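Local coordinates for TerD domain-containing protein (Streptomyces avermitilis, PDB 2QNG), which is of unknown function but binds calcium ions through a TerD-type beta-sandwich domain, at residues A112-V118 / A160-V166. Residues are numbered along the deposited sequence; the frame is centred on the assembly and turned at random.
Sequences ARVVVGV and ATVGEFV
Strands 112-118 and 160-166 are antiparallel neighbours in one sheet of the TerD beta sandwich, joined by main-chain bonds from Val114 with Phe165 to Val118 with Ala160. Val114 and Phe165 bond both ways, Phe165 N reaching Val114 O at 2.8 Å. Further on the register slips by one residue in a beta bulge: Val162 and Gly163 both face Val116, whose O takes Val162 N (2.9 Å) and whose N gives to Gly163 O (3.1 Å). At its backbone angles a beta carbon on Gly163 would collide with the carbonyl oxygen of Val162. With CG1 anti to its carbonyl carbon (chi1 -71°), Val116 sets CG2 between its backbone N and carbonyl carbon. This CG2 packs at 3.9 Å on Val162 CG2, the two side chains crossing at about a right angle, and also lies near Phe165 CE2. On the reverse face Val115 CG1 touches Thr161 CG2 at 3.7 Å. There, too, Arg113 stretches out from a CG anti to its N (chi1 179°), and its NE points edge-on at Glu164 OE2 in a salt bridge. The bond is nearly straight, but its 2.5 Å length is doubtful, and Glu164 has a second conformer. In the conformer given here the carboxylate plane stands 85° to the guanidinium, one face of which is covered by Val115 CG2. With an alanine at Arg113, Glu164 would probably lose this charged mate, and the carbonyls of Ala63 and Gly194 their NH1 donor. Strand 51-59 flanks 112-118, with Ala112 and Arg113 both opposite Phe58 in a classic bulge; strand 173-182 lies beyond 160-166. Val116, Val118, Val162 and Phe165 pack on strand 33-40 of the other sheet, Val118 also touching the calcium ligand Leu51.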
ATOM      1  N   ALA A 112      12.937   8.292   6.885  1.00 15.15           N
ATOM      2  CA  ALA A 112      12.131   9.397   7.341  1.00 14.88           C
ATOM      3  C   ALA A 112      10.721   9.394   6.799  1.00 13.25           C
ATOM      4  O   ALA A 112       9.873  10.153   7.274  1.00 13.74           O
ATOM      5  CB  ALA A 112      12.811  10.716   6.978  1.00 16.23           C
ATOM      6  N   ARG A 113      10.461   8.531   5.814  1.00 12.25           N
ATOM      7  CA  ARG A 113       9.157   8.525   5.174  1.00 12.13           C
ATOM      8  C   ARG A 113       8.855   7.147   4.634  1.00 11.78           C
ATOM      9  O   ARG A 113       9.748   6.439   4.180  1.00 11.82           O
ATOM     10  CB  ARG A 113       9.136   9.565   4.050  1.00 12.69           C
ATOM     11  CG  ARG A 113       7.836   9.661   3.256  1.00 12.38           C
ATOM     12  CD  ARG A 113       7.808  10.972   2.415  1.00 13.82           C
ATOM     13  NE  ARG A 113       6.624  11.064   1.560  1.00 15.40           N
ATOM     14  CZ  ARG A 113       6.603  10.725   0.272  1.00 15.62           C
ATOM     15  NH1 ARG A 113       7.701  10.281  -0.327  1.00 14.38           N
ATOM     16  NH2 ARG A 113       5.475  10.861  -0.419  1.00 18.08           N
ATOM     17  N   VAL A 114       7.585   6.762   4.756  1.00 10.81           N
ATOM     18  CA  VAL A 114       7.094   5.491   4.219  1.00 10.35           C
ATOM     19  C   VAL A 114       5.818   5.793   3.455  1.00  9.53           C
ATOM     20  O   VAL A 114       4.946   6.513   3.959  1.00 10.64           O
ATOM     21  CB  VAL A 114       6.774   4.485   5.359  1.00 10.53           C
ATOM     22  CG1 VAL A 114       6.209   3.156   4.783  1.00 12.22           C
ATOM     23  CG2 VAL A 114       8.019   4.208   6.156  1.00 11.52           C
ATOM     24  N   VAL A 115       5.709   5.230   2.248  1.00  9.51           N
ATOM     25  CA  VAL A 115       4.505   5.357   1.444  1.00  9.60           C
ATOM     26  C   VAL A 115       3.918   3.971   1.247  1.00  9.23           C
ATOM     27  O   VAL A 115       4.644   3.019   0.986  1.00  9.13           O
ATOM     28  CB  VAL A 115       4.794   6.014   0.061  1.00  9.17           C
ATOM     29  CG1 VAL A 115       3.505   6.137  -0.757  1.00 10.56           C
ATOM     30  CG2 VAL A 115       5.381   7.418   0.288  1.00 10.23           C
ATOM     31  N   VAL A 116       2.609   3.855   1.409  1.00 10.12           N
ATOM     32  CA  VAL A 116       1.923   2.604   1.130  1.00 10.16           C
ATOM     33  C   VAL A 116       0.998   2.757  -0.069  1.00 10.13           C
ATOM     34  O   VAL A 116       0.493   3.845  -0.331  1.00 10.39           O
ATOM     35  CB  VAL A 116       1.125   2.090   2.361  1.00 11.20           C
ATOM     36  CG1 VAL A 116       2.069   1.603   3.415  1.00 12.62           C
ATOM     37  CG2 VAL A 116       0.229   3.171   2.946  1.00 13.63           C
ATOM     38  N   GLY A 117       0.811   1.672  -0.806  1.00  9.42           N
ATOM     39  CA  GLY A 117      -0.021   1.719  -2.009  1.00  9.34           C
ATOM     40  C   GLY A 117      -0.619   0.384  -2.335  1.00  8.17           C
ATOM     41  O   GLY A 117      -0.288  -0.637  -1.708  1.00  8.72           O
ATOM     42  N   VAL A 118      -1.500   0.408  -3.340  1.00  8.58           N
ATOM     43  CA  VAL A 118      -2.187  -0.776  -3.797  1.00  8.75           C
ATOM     44  C   VAL A 118      -2.104  -0.752  -5.315  1.00  9.38           C
ATOM     45  O   VAL A 118      -2.487   0.248  -5.941  1.00 10.04           O
ATOM     46  CB  VAL A 118      -3.663  -0.794  -3.342  1.00  9.71           C
ATOM     47  CG1 VAL A 118      -4.418  -1.992  -3.913  1.00 10.72           C
ATOM     48  CG2 VAL A 118      -3.753  -0.772  -1.811  1.00 10.87           C
ATOM     49  N   ALA A 160      -2.739   2.992  -6.757  1.00  9.60           N
ATOM     50  CA  ALA A 160      -2.916   4.213  -5.968  1.00  9.43           C
ATOM     51  C   ALA A 160      -2.011   4.183  -4.757  1.00  8.97           C
ATOM     52  O   ALA A 160      -1.852   3.121  -4.134  1.00  9.34           O
ATOM     53  CB  ALA A 160      -4.390   4.338  -5.502  1.00 10.67           C
ATOM     54  N   THR A 161      -1.411   5.315  -4.410  1.00  9.16           N
ATOM     55  CA  THR A 161      -0.868   5.398  -3.053  1.00  9.42           C
ATOM     56  C   THR A 161      -2.047   5.701  -2.120  1.00 10.06           C
ATOM     57  O   THR A 161      -3.003   6.406  -2.509  1.00 10.34           O
ATOM     58  CB  THR A 161       0.211   6.481  -2.927  1.00 10.60           C
ATOM     59  OG1 THR A 161      -0.323   7.747  -3.332  1.00 11.74           O
ATOM     60  CG2 THR A 161       1.439   6.152  -3.796  1.00 10.83           C
ATOM     61  N   VAL A 162      -1.987   5.138  -0.913  1.00  9.53           N
ATOM     62  CA  VAL A 162      -3.131   5.180  -0.021  1.00 10.31           C
ATOM     63  C   VAL A 162      -2.790   5.754   1.331  1.00 11.14           C
ATOM     64  O   VAL A 162      -3.599   5.739   2.245  1.00 12.62           O
ATOM     65  CB  VAL A 162      -3.832   3.794   0.102  1.00  9.80           C
ATOM     66  CG1 VAL A 162      -4.331   3.300  -1.278  1.00 11.59           C
ATOM     67  CG2 VAL A 162      -2.953   2.707   0.790  1.00 10.99           C
ATOM     68  N   GLY A 163      -1.593   6.293   1.455  1.00 12.57           N
ATOM     69  CA  GLY A 163      -1.190   6.850   2.745  1.00 13.37           C
ATOM     70  C   GLY A 163       0.296   7.047   2.805  1.00 12.99           C
ATOM     71  O   GLY A 163       1.048   6.385   2.101  1.00 12.99           O
ATOM     72  N   GLU A 164       0.698   7.958   3.679  1.00 12.38           N
ATOM     73  CA  GLU A 164       2.063   8.406   3.835  0.50 12.63           C
ATOM     74  C   GLU A 164       2.329   8.510   5.332  1.00 12.33           C
ATOM     75  O   GLU A 164       1.419   8.958   6.048  1.00 11.77           O
ATOM     76  CB  GLU A 164       2.141   9.810   3.226  0.50 13.73           C
ATOM     77  CG  GLU A 164       3.506  10.361   3.126  0.50 13.91           C
ATOM     78  CD  GLU A 164       3.528  11.791   2.640  0.50 13.70           C
ATOM     79  OE1 GLU A 164       2.457  12.424   2.529  0.50 17.41           O
ATOM     80  OE2 GLU A 164       4.630  12.267   2.408  0.50 15.57           O
ATOM     81  N   PHE A 165       3.544   8.178   5.779  1.00 11.27           N
ATOM     82  CA  PHE A 165       3.969   8.387   7.176  1.00 11.91           C
ATOM     83  C   PHE A 165       5.287   9.108   7.120  1.00 11.86           C
ATOM     84  O   PHE A 165       6.166   8.717   6.359  1.00 12.45           O
ATOM     85  CB  PHE A 165       4.133   7.048   7.887  1.00 11.80           C
ATOM     86  CG  PHE A 165       2.866   6.238   7.897  1.00 12.92           C
ATOM     87  CD1 PHE A 165       1.934   6.392   8.928  1.00 12.02           C
ATOM     88  CD2 PHE A 165       2.582   5.350   6.853  1.00 13.41           C
ATOM     89  CE1 PHE A 165       0.740   5.664   8.938  1.00 15.60           C
ATOM     90  CE2 PHE A 165       1.383   4.622   6.868  1.00 14.77           C
ATOM     91  CZ  PHE A 165       0.470   4.801   7.892  1.00 15.20           C
ATOM     92  N   VAL A 166       5.412  10.182   7.909  1.00 12.76           N
ATOM     93  CA  VAL A 166       6.624  11.007   7.930  1.00 14.13           C
ATOM     94  C   VAL A 166       7.084  11.155   9.379  1.00 14.97           C
ATOM     95  O   VAL A 166       6.246  11.383  10.261  1.00 15.14           O
ATOM     96  CB  VAL A 166       6.364  12.402   7.310  1.00 14.51           C
ATOM     97  CG1 VAL A 166       7.628  13.255   7.318  1.00 18.67           C
ATOM     98  CG2 VAL A 166       5.862  12.222   5.897  1.00 16.02           C
TER